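Local coordinates for putative alpha-galactosidase (Bacteroides fragilis, PDB 4NZJ), which is a family 27 glycoside hydrolase that probably releases terminal, non-reducing alpha-D-galactose from alpha-galactosides by hydrolysis, at residues Gln112-Glu116 and Lys162-Gly166; Asp379-Ile383 and Tyr443-His448; Gln425-Glu431 and Lys457-Leu463. All blocks are in the same frame, centred on the assembly; numbering follows the deposited sequence.

Interaction 1. Residues Gln112-Glu116 and Lys162-Gly166; sequences QHLTE and KFPRG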
loop_
_atom_site.group_PDB
_atom_site.type_symbol
_atom_site.label_atom_id
_atom_site.label_comp_id
_atom_site.label_asym_id
_atom_site.label_seq_id
_atom_site.Cartn_x
_atom_site.Cartn_y
_atom_site.Cartn_z
ATOM N N GLN A 112 21.997 3.716 -2.116
ATOM C CA GLN A 112 22.618 4.964 -2.560
ATOM C C GLN A 112 22.895 5.002 -4.060
ATOM O O GLN A 112 23.571 5.920 -4.539
ATOM C CB GLN A 112 23.941 5.187 -1.820
ATOM C CG GLN A 112 23.780 5.419 -0.330
ATOM C CD GLN A 112 25.087 5.805 0.335
ATOM O OE1 GLN A 112 25.862 6.585 -0.211
ATOM N NE2 GLN A 112 25.332 5.265 1.520
ATOM N N HIS A 113 22.383 4.018 -4.804
ATOM C CA HIS A 113 22.709 3.879 -6.218
ATOM C C HIS A 113 21.478 3.898 -7.114
ATOM O O HIS A 113 21.476 3.302 -8.186
ATOM C CB HIS A 113 23.528 2.606 -6.425
ATOM C CG HIS A 113 24.885 2.676 -5.805
ATOM N ND1 HIS A 113 25.964 3.247 -6.443
ATOM C CD2 HIS A 113 25.332 2.283 -4.587
ATOM C CE1 HIS A 113 27.025 3.181 -5.657
ATOM N NE2 HIS A 113 26.667 2.605 -4.523
ATOM N N LEU A 114 20.439 4.601 -6.681
ATOM C CA LEU A 114 19.262 4.793 -7.517
ATOM C C LEU A 114 19.581 5.832 -8.585
ATOM O O LEU A 114 20.338 6.772 -8.343
ATOM C CB LEU A 114 18.061 5.241 -6.681
ATOM C CG LEU A 114 16.721 5.314 -7.420
ATOM C CD1 LEU A 114 16.260 3.932 -7.851
ATOM C CD2 LEU A 114 15.668 5.973 -6.547
ATOM N N THR A 115 19.025 5.641 -9.775
ATOM C CA THR A 115 19.184 6.592 -10.875
ATOM C C THR A 115 17.870 6.701 -11.626
ATOM O O THR A 115 16.974 5.877 -11.447
ATOM C CB THR A 115 20.244 6.130 -11.882
ATOM O OG1 THR A 115 19.788 4.936 -12.532
ATOM C CG2 THR A 115 21.593 5.865 -11.195
ATOM N N GLU A 116 17.776 7.703 -12.492
ATOM C CA GLU A 116 16.613 7.869 -13.362
ATOM C C GLU A 116 16.341 6.583 -14.126
ATOM O O GLU A 116 15.209 6.088 -14.133
ATOM C CB GLU A 116 16.863 9.008 -14.355
ATOM C CG GLU A 116 15.798 9.161 -15.439
ATOM C CD GLU A 116 16.310 9.891 -16.664
ATOM O OE1 GLU A 116 16.288 11.136 -16.680
ATOM O OE2 GLU A 116 16.727 9.218 -17.629
ATOM N N LYS A 162 22.679 11.131 -10.632
ATOM C CA LYS A 162 21.613 10.136 -10.549
ATOM C C LYS A 162 20.412 10.487 -11.417
ATOM O O LYS A 162 19.823 9.607 -12.057
ATOM C CB LYS A 162 21.147 9.982 -9.100
ATOM C CG LYS A 162 22.225 9.437 -8.184
ATOM C CD LYS A 162 21.726 9.271 -6.763
ATOM C CE LYS A 162 22.853 8.759 -5.883
ATOM N NZ LYS A 162 22.411 8.563 -4.484
ATOM N N PHE A 163 20.053 11.771 -11.424
ATOM C CA PHE A 163 18.862 12.259 -12.125
ATOM C C PHE A 163 19.253 13.391 -13.063
ATOM O O PHE A 163 19.014 14.559 -12.775
ATOM C CB PHE A 163 17.797 12.690 -11.104
ATOM C CG PHE A 163 17.327 11.559 -10.238
ATOM C CD1 PHE A 163 16.408 10.640 -10.719
ATOM C CD2 PHE A 163 17.843 11.378 -8.959
ATOM C CE1 PHE A 163 15.988 9.580 -9.942
ATOM C CE2 PHE A 163 17.424 10.316 -8.173
ATOM C CZ PHE A 163 16.497 9.415 -8.665
ATOM N N PRO A 164 19.880 13.042 -14.203
ATOM C CA PRO A 164 20.458 14.064 -15.079
ATOM C C PRO A 164 19.420 14.957 -15.756
ATOM O O PRO A 164 19.766 16.033 -16.230
ATOM C CB PRO A 164 21.264 13.257 -16.106
ATOM C CG PRO A 164 20.766 11.859 -16.017
ATOM C CD PRO A 164 20.182 11.669 -14.653
ATOM N N ARG A 165 18.162 14.521 -15.786
ATOM C CA ARG A 165 17.085 15.352 -16.314
ATOM C C ARG A 165 16.141 15.802 -15.211
ATOM O O ARG A 165 15.035 16.261 -15.485
ATOM C CB ARG A 165 16.343 14.610 -17.425
ATOM C CG ARG A 165 17.243 14.358 -18.623
ATOM C CD ARG A 165 16.537 13.637 -19.756
ATOM N NE ARG A 165 16.369 12.212 -19.494
ATOM C CZ ARG A 165 15.995 11.327 -20.418
ATOM N NH1 ARG A 165 15.735 11.725 -21.661
ATOM N NH2 ARG A 165 15.869 10.044 -20.103
ATOM N N GLY A 166 16.593 15.696 -13.964
ATOM C CA GLY A 166 15.799 16.099 -12.814
ATOM C C GLY A 166 14.764 15.074 -12.400
ATOM O O GLY A 166 14.617 14.018 -13.024
HETATM O O HOH W 1 20.274 6.531 -4.322
HETATM O O HOH W 2 16.556 12.518 -14.388
#
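Glu116 and Arg165 form a side-on salt bridge. NE and NH2 of Arg165 each take one carboxylate oxygen. Glu116 OE1 accepts from Arg165 NE at 3.0 Å on its syn side, and Glu116 OE2 accepts from Arg165 NH2 at 2.7 Å. Both oxygens lie close to the guanidinium plane, but the carboxylate is turned 39° against it, and NH2 meets OE2 from above the carboxylate plane. The arginine chain bends at chi3 (-76°), which turns its NE edge to the acid. A water joins Glu116 OE1 to Arg165 N and Gly166 O. Tyr169 makes a cation-pi contact with the same arginine.

At the other end, the extended Lys162 chain runs alongside the backbone of 112-114. Lys162 NZ reaches Gln112 O at 2.9 Å from above the carbonyl plane, and also bonds Phe144 O. Between these ends, Glu116 N donates to Lys162 O at 2.8 Å. The Phe163 ring presents its edge at CZ to Leu114 CD2, 4.1 Å away.

Thr115 is the N-cap of helix 116-128, its OG1 bonded to Leu118 N. Phe163-Gly166 is a type I beta turn leading into helix 166-176. The contact thus joins the starts of two outer helices of the TIM barrel.

Interaction 2. Residues Asp379-Ile383 and Tyr443-His448; sequences DLIAI and YCLDNH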
loop_
_atom_site.group_PDB
_atom_site.type_symbol
_atom_site.label_atom_id
_atom_site.label_comp_id
_atom_site.label_asym_id
_atom_site.label_seq_id
_atom_site.Cartn_x
_atom_site.Cartn_y
_atom_site.Cartn_z
ATOM N N ASP A 379 -7.826 -11.802 -4.586
ATOM C CA ASP A 379 -8.750 -11.867 -3.454
ATOM C C ASP A 379 -8.174 -11.178 -2.227
ATOM O O ASP A 379 -8.884 -10.458 -1.525
ATOM C CB ASP A 379 -9.080 -13.319 -3.104
ATOM C CG ASP A 379 -10.024 -13.969 -4.096
ATOM O OD1 ASP A 379 -10.643 -13.258 -4.908
ATOM O OD2 ASP A 379 -10.153 -15.206 -4.054
ATOM N N LEU A 380 -6.894 -11.406 -1.954
ATOM C CA LEU A 380 -6.248 -10.779 -0.800
ATOM C C LEU A 380 -6.134 -9.268 -0.982
ATOM O O LEU A 380 -6.388 -8.508 -0.059
ATOM C CB LEU A 380 -4.878 -11.390 -0.529
ATOM C CG LEU A 380 -4.904 -12.816 0.023
ATOM C CD1 LEU A 380 -3.493 -13.368 0.117
ATOM C CD2 LEU A 380 -5.585 -12.858 1.380
ATOM N N ILE A 381 -5.774 -8.832 -2.183
ATOM C CA ILE A 381 -5.723 -7.405 -2.470
ATOM C C ILE A 381 -7.113 -6.771 -2.353
ATOM O O ILE A 381 -7.257 -5.671 -1.807
ATOM C CB ILE A 381 -5.088 -7.133 -3.841
ATOM C CG1 ILE A 381 -3.607 -7.523 -3.790
ATOM C CG2 ILE A 381 -5.256 -5.671 -4.236
ATOM C CD1 ILE A 381 -2.955 -7.628 -5.148
ATOM N N ALA A 382 -8.142 -7.464 -2.842
ATOM C CA ALA A 382 -9.507 -6.953 -2.733
ATOM C C ALA A 382 -9.903 -6.749 -1.264
ATOM O O ALA A 382 -10.572 -5.777 -0.927
ATOM C CB ALA A 382 -10.488 -7.883 -3.428
ATOM N N ILE A 383 -9.471 -7.659 -0.401
ATOM C CA ILE A 383 -9.670 -7.505 1.037
ATOM C C ILE A 383 -8.919 -6.273 1.569
ATOM O O ILE A 383 -9.513 -5.444 2.260
ATOM C CB ILE A 383 -9.270 -8.786 1.797
ATOM C CG1 ILE A 383 -10.307 -9.882 1.518
ATOM C CG2 ILE A 383 -9.147 -8.518 3.291
ATOM C CD1 ILE A 383 -9.878 -11.269 1.942
ATOM N N TYR A 443 -16.856 -18.319 1.532
ATOM C CA TYR A 443 -15.934 -18.322 0.398
ATOM C C TYR A 443 -14.538 -18.667 0.904
ATOM O O TYR A 443 -14.041 -18.029 1.834
ATOM C CB TYR A 443 -15.919 -16.957 -0.297
ATOM C CG TYR A 443 -14.927 -16.858 -1.437
ATOM C CD1 TYR A 443 -15.131 -17.557 -2.619
ATOM C CD2 TYR A 443 -13.788 -16.067 -1.332
ATOM C CE1 TYR A 443 -14.230 -17.475 -3.665
ATOM C CE2 TYR A 443 -12.878 -15.979 -2.377
ATOM C CZ TYR A 443 -13.110 -16.686 -3.544
ATOM O OH TYR A 443 -12.220 -16.612 -4.599
ATOM N N CYS A 444 -13.921 -19.676 0.287
ATOM C CA CYS A 444 -12.577 -20.109 0.660
ATOM C C CYS A 444 -11.567 -19.593 -0.367
ATOM O O CYS A 444 -11.650 -19.915 -1.555
ATOM C CB CYS A 444 -12.516 -21.635 0.759
ATOM S SG CYS A 444 -13.714 -22.373 1.903
ATOM N N LEU A 445 -10.619 -18.785 0.089
ATOM C CA LEU A 445 -9.615 -18.233 -0.817
ATOM C C LEU A 445 -8.608 -19.284 -1.301
ATOM O O LEU A 445 -8.021 -19.118 -2.368
ATOM C CB LEU A 445 -8.868 -17.064 -0.173
ATOM C CG LEU A 445 -9.531 -15.689 -0.269
ATOM C CD1 LEU A 445 -10.761 -15.589 0.620
ATOM C CD2 LEU A 445 -8.530 -14.606 0.089
ATOM N N ASP A 446 -8.404 -20.349 -0.522
ATOM C CA ASP A 446 -7.422 -21.379 -0.864
ATOM C C ASP A 446 -7.761 -22.081 -2.181
ATOM O O ASP A 446 -6.873 -22.379 -2.981
ATOM C CB ASP A 446 -7.268 -22.402 0.281
ATOM C CG ASP A 446 -8.527 -23.235 0.521
ATOM O OD1 ASP A 446 -8.840 -24.107 -0.313
ATOM O OD2 ASP A 446 -9.187 -23.049 1.566
ATOM N N ASN A 447 -9.050 -22.342 -2.401
ATOM C CA ASN A 447 -9.513 -23.040 -3.606
ATOM C C ASN A 447 -10.566 -22.282 -4.430
ATOM O O ASN A 447 -11.076 -22.816 -5.416
ATOM C CB ASN A 447 -10.033 -24.437 -3.232
ATOM C CG ASN A 447 -11.136 -24.399 -2.184
ATOM O OD1 ASN A 447 -11.842 -23.404 -2.038
ATOM N ND2 ASN A 447 -11.284 -25.493 -1.447
ATOM N N HIS A 448 -10.882 -21.053 -4.019
ATOM C CA HIS A 448 -11.819 -20.169 -4.735
ATOM C C HIS A 448 -13.241 -20.727 -4.823
ATOM O O HIS A 448 -13.981 -20.432 -5.766
ATOM C CB HIS A 448 -11.275 -19.821 -6.129
ATOM C CG HIS A 448 -9.895 -19.245 -6.100
ATOM N ND1 HIS A 448 -8.761 -20.027 -6.140
ATOM C CD2 HIS A 448 -9.465 -17.964 -6.006
ATOM C CE1 HIS A 448 -7.692 -19.252 -6.082
ATOM N NE2 HIS A 448 -8.092 -17.997 -6.000
HETATM O O HOH W 3 -7.906 -16.614 -3.292
HETATM O O HOH W 4 -7.006 -14.977 -5.234
#
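Asp379 faces Leu445 and Tyr443 at the meeting of helix 378-384 with the end of strand 441-444. The tight part is centred on one methyl group, CD2 of Leu445. Leu445 CD2 lies 3.5 Å from Asp379 CB, so the acid packs through its methylene as well as binding through OD2. On the next turn of the helix, Ile383 CD1 meets Leu445 CD2 tip to tip at 4.0 Å. Leu380 CD2 comes in obliquely, 3.7 Å from Leu445 CD2. Leu380 and Ile383 are buried, and both also touch Val470 on strand 468-473. Leu380 rests further on helix 341-353.

The helix belongs to the TIM-barrel part of the chain, and the strand to the C-terminal beta sandwich. This is therefore an interdomain contact, in which a leucine of the sandwich is set against the surface of a barrel helix.

The other flank is polar and wetter. Tyr443 CG stands anti to the backbone N (chi1 177°), which directs the ring to the helix. Tyr443 OH donates to Asp379 OD2 at 2.6 Å, on the syn side of the carboxylate. Asp379 OD2 lies in the plane of the Tyr443 ring, at its edge, while the carboxylate is turned 78° from the ring. One water donates to both Asp379 OD2 and Leu445 O. The exposed His448 adds little direct contact. His448 CD2 is 3.4 Å from Asp379 OD2, and the face of the imidazole lies against Leu445 O. A second water, at the imidazole edge, is only weakly bound by Asp379 N.

Interaction 3. Residues Gln425-Glu431 and Lys457-Leu463; sequences QTVILNE and KELIVKL
In one of its two modelled conformers Lys462 folds back at chi2 (-66°), and Thr426 holds OG1 anti to its carbonyl carbon (chi1 -61°). These torsions bring the ammonium and the hydroxyl together, and in this conformer Lys462 NZ donates to Thr426 OG1 at 2.8 Å. The lysine's CD and CE then lie along the same threonine. On this face Ile428 CG2 also packs on Glu458 CG at 3.6 Å. Further along, a water joins Asn430 ND2 to Glu458 OE1. Asn430 OD1 is held by Asn432 N.

The opposite face is mostly apolar. Leu429 CD1 reaches obliquely over to Val461 CG2, 4.0 Å away, and Val427 CG2 meets Leu463 CD1 at 3.9 Å. These four side chains are buried. Leu429 and Val461 touch Cys417 on strand 413-419, and Val427 touches Ile403 on strand 401-407.

The backbones run antiparallel, 162° apart. Gln425 with Leu463, Val427 with Val461 and Leu429 with Leu459 are the hydrogen-bonded pairs, each with two N-H...O bonds. Of these, Val461 N to Val427 O is 2.7 Å. Past the strands, a water continues the link between Glu431 N and Lys457 O.

This is a two-stranded antiparallel sheet with one mostly apolar face laid on the larger sheet, as expected of one layer of the C-terminal beta sandwich in this family.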
loop_
_atom_site.group_PDB
_atom_site.type_symbol
_atom_site.label_atom_id
_atom_site.label_comp_id
_atom_site.label_asym_id
_atom_site.label_seq_id
_atom_site.Cartn_x
_atom_site.Cartn_y
_atom_site.Cartn_z
ATOM N N GLN A 425 -0.971 -27.367 12.179
ATOM C CA GLN A 425 -1.984 -27.151 13.196
ATOM C C GLN A 425 -3.354 -27.191 12.541
ATOM O O GLN A 425 -3.508 -26.804 11.378
ATOM C CB GLN A 425 -1.777 -25.790 13.865
ATOM C CG GLN A 425 -0.438 -25.626 14.581
ATOM C CD GLN A 425 -0.303 -26.499 15.815
ATOM O OE1 GLN A 425 -1.270 -26.719 16.542
ATOM N NE2 GLN A 425 0.906 -26.997 16.062
ATOM N N THR A 426 -4.338 -27.664 13.295
ATOM C CA THR A 426 -5.720 -27.694 12.845
ATOM C C THR A 426 -6.512 -26.689 13.669
ATOM O O THR A 426 -6.416 -26.670 14.895
ATOM C CB THR A 426 -6.329 -29.099 12.993
ATOM O OG1 THR A 426 -5.582 -30.028 12.199
ATOM C CG2 THR A 426 -7.795 -29.113 12.547
ATOM N N VAL A 427 -7.274 -25.844 12.986
ATOM C CA VAL A 427 -8.181 -24.908 13.636
ATOM C C VAL A 427 -9.610 -25.299 13.277
ATOM O O VAL A 427 -9.933 -25.465 12.102
ATOM C CB VAL A 427 -7.911 -23.462 13.180
ATOM C CG1 VAL A 427 -8.877 -22.491 13.849
ATOM C CG2 VAL A 427 -6.464 -23.077 13.473
ATOM N N ILE A 428 -10.457 -25.460 14.287
ATOM C CA ILE A 428 -11.871 -25.758 14.064
ATOM C C ILE A 428 -12.673 -24.482 14.290
ATOM O O ILE A 428 -12.855 -24.048 15.426
ATOM C CB ILE A 428 -12.388 -26.877 14.990
ATOM C CG1 ILE A 428 -11.530 -28.139 14.834
ATOM C CG2 ILE A 428 -13.848 -27.189 14.674
ATOM C CD1 ILE A 428 -11.819 -29.216 15.854
ATOM N N LEU A 429 -13.128 -23.869 13.205
ATOM C CA LEU A 429 -13.997 -22.707 13.304
ATOM C C LEU A 429 -15.420 -23.199 13.532
ATOM O O LEU A 429 -15.885 -24.108 12.847
ATOM C CB LEU A 429 -13.919 -21.849 12.038
ATOM C CG LEU A 429 -12.559 -21.232 11.703
ATOM C CD1 LEU A 429 -12.621 -20.520 10.358
ATOM C CD2 LEU A 429 -12.127 -20.274 12.800
ATOM N N ASN A 430 -16.092 -22.626 14.522
ATOM C CA ASN A 430 -17.497 -22.929 14.775
ATOM C C ASN A 430 -18.239 -21.652 15.167
ATOM O O ASN A 430 -17.641 -20.581 15.203
ATOM C CB ASN A 430 -17.636 -24.035 15.827
ATOM C CG ASN A 430 -17.007 -23.669 17.159
ATOM O OD1 ASN A 430 -17.278 -22.608 17.716
ATOM N ND2 ASN A 430 -16.175 -24.559 17.686
ATOM N N GLU A 431 -19.536 -21.768 15.446
ATOM C CA GLU A 431 -20.344 -20.589 15.757
ATOM C C GLU A 431 -19.903 -19.889 17.046
ATOM O O GLU A 431 -20.254 -18.733 17.269
ATOM C CB GLU A 431 -21.835 -20.938 15.812
ATOM C CG GLU A 431 -22.486 -20.971 14.438
ATOM C CD GLU A 431 -23.982 -21.198 14.503
ATOM O OE1 GLU A 431 -24.432 -21.987 15.357
ATOM O OE2 GLU A 431 -24.710 -20.591 13.690
ATOM N N LYS A 457 -22.299 -26.080 10.863
ATOM C CA LYS A 457 -21.911 -24.882 11.607
ATOM C C LYS A 457 -20.447 -24.995 12.036
ATOM O O LYS A 457 -20.046 -24.456 13.066
ATOM C CB LYS A 457 -22.812 -24.701 12.832
ATOM C CG LYS A 457 -24.284 -24.497 12.509
ATOM C CD LYS A 457 -24.508 -23.254 11.660
ATOM C CE LYS A 457 -25.962 -22.805 11.696
ATOM N NZ LYS A 457 -26.896 -23.875 11.245
ATOM N N GLU A 458 -19.650 -25.683 11.226
ATOM C CA GLU A 458 -18.262 -25.966 11.565
ATOM C C GLU A 458 -17.404 -25.962 10.305
ATOM O O GLU A 458 -17.857 -26.384 9.243
ATOM C CB GLU A 458 -18.181 -27.327 12.255
ATOM C CG GLU A 458 -16.781 -27.803 12.601
ATOM C CD GLU A 458 -16.799 -29.114 13.362
ATOM O OE1 GLU A 458 -17.261 -29.118 14.524
ATOM O OE2 GLU A 458 -16.354 -30.139 12.796
ATOM N N LEU A 459 -16.173 -25.480 10.424
ATOM C CA LEU A 459 -15.217 -25.537 9.331
ATOM C C LEU A 459 -13.856 -25.962 9.866
ATOM O O LEU A 459 -13.274 -25.284 10.715
ATOM C CB LEU A 459 -15.114 -24.181 8.628
ATOM C CG LEU A 459 -14.164 -24.094 7.431
ATOM C CD1 LEU A 459 -14.602 -25.027 6.315
ATOM C CD2 LEU A 459 -14.089 -22.661 6.933
ATOM N N ILE A 460 -13.369 -27.097 9.373
ATOM C CA ILE A 460 -12.056 -27.604 9.752
ATOM C C ILE A 460 -11.006 -26.950 8.861
ATOM O O ILE A 460 -11.055 -27.070 7.636
ATOM C CB ILE A 460 -11.984 -29.140 9.627
ATOM C CG1 ILE A 460 -13.023 -29.798 10.540
ATOM C CG2 ILE A 460 -10.588 -29.644 9.974
ATOM C CD1 ILE A 460 -13.107 -31.305 10.398
ATOM N N VAL A 461 -10.063 -26.246 9.482
ATOM C CA VAL A 461 -9.009 -25.546 8.766
ATOM C C VAL A 461 -7.671 -26.213 9.069
ATOM O O VAL A 461 -7.214 -26.196 10.213
ATOM C CB VAL A 461 -8.959 -24.063 9.177
ATOM C CG1 VAL A 461 -7.831 -23.335 8.464
ATOM C CG2 VAL A 461 -10.303 -23.398 8.903
ATOM N N LYS A 462 -7.074 -26.823 8.046
ATOM C CA LYS A 462 -5.795 -27.517 8.173
ATOM C C LYS A 462 -4.681 -26.600 7.698
ATOM O O LYS A 462 -4.694 -26.150 6.551
ATOM C CB LYS A 462 -5.797 -28.799 7.337
ATOM C CG LYS A 462 -6.772 -29.859 7.816
ATOM C CD LYS A 462 -6.366 -30.393 9.177
ATOM C CE LYS A 462 -7.086 -31.684 9.516
ATOM N NZ LYS A 462 -6.649 -32.229 10.832
ATOM N N LEU A 463 -3.726 -26.308 8.578
ATOM C CA LEU A 463 -2.656 -25.371 8.272
ATOM C C LEU A 463 -1.290 -26.047 8.293
ATOM O O LEU A 463 -0.952 -26.753 9.240
ATOM C CB LEU A 463 -2.676 -24.217 9.281
ATOM C CG LEU A 463 -3.958 -23.379 9.321
ATOM C CD1 LEU A 463 -3.978 -22.435 10.518
ATOM C CD2 LEU A 463 -4.126 -22.595 8.029
HETATM O O HOH W 5 -16.672 -27.166 16.682
HETATM O O HOH W 6 -20.935 -24.445 15.645
#

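Overall arrangement
Following the chain from the N terminus, the Ig-like domain comes first and the TIM barrel next. Interaction 1 closes a loop of 45 residues within the barrel, spanning helix 116-128 and strand 138-140. It is complete before the others begin. Interaction 2 opens on helix 378-384, late in the barrel region, and closes at the end of strand 441-444. Interaction 3 opens inside that loop, at 425-431, and closes beyond it, at 457-463, so the two cross. Interaction 2 ties barrel to sandwich, and interaction 3 pairs strands within the sandwich. Their centres are about 17 Å apart. Interaction 1 lies across the chain's centre from both, its centre about 52 Å from that of interaction 3.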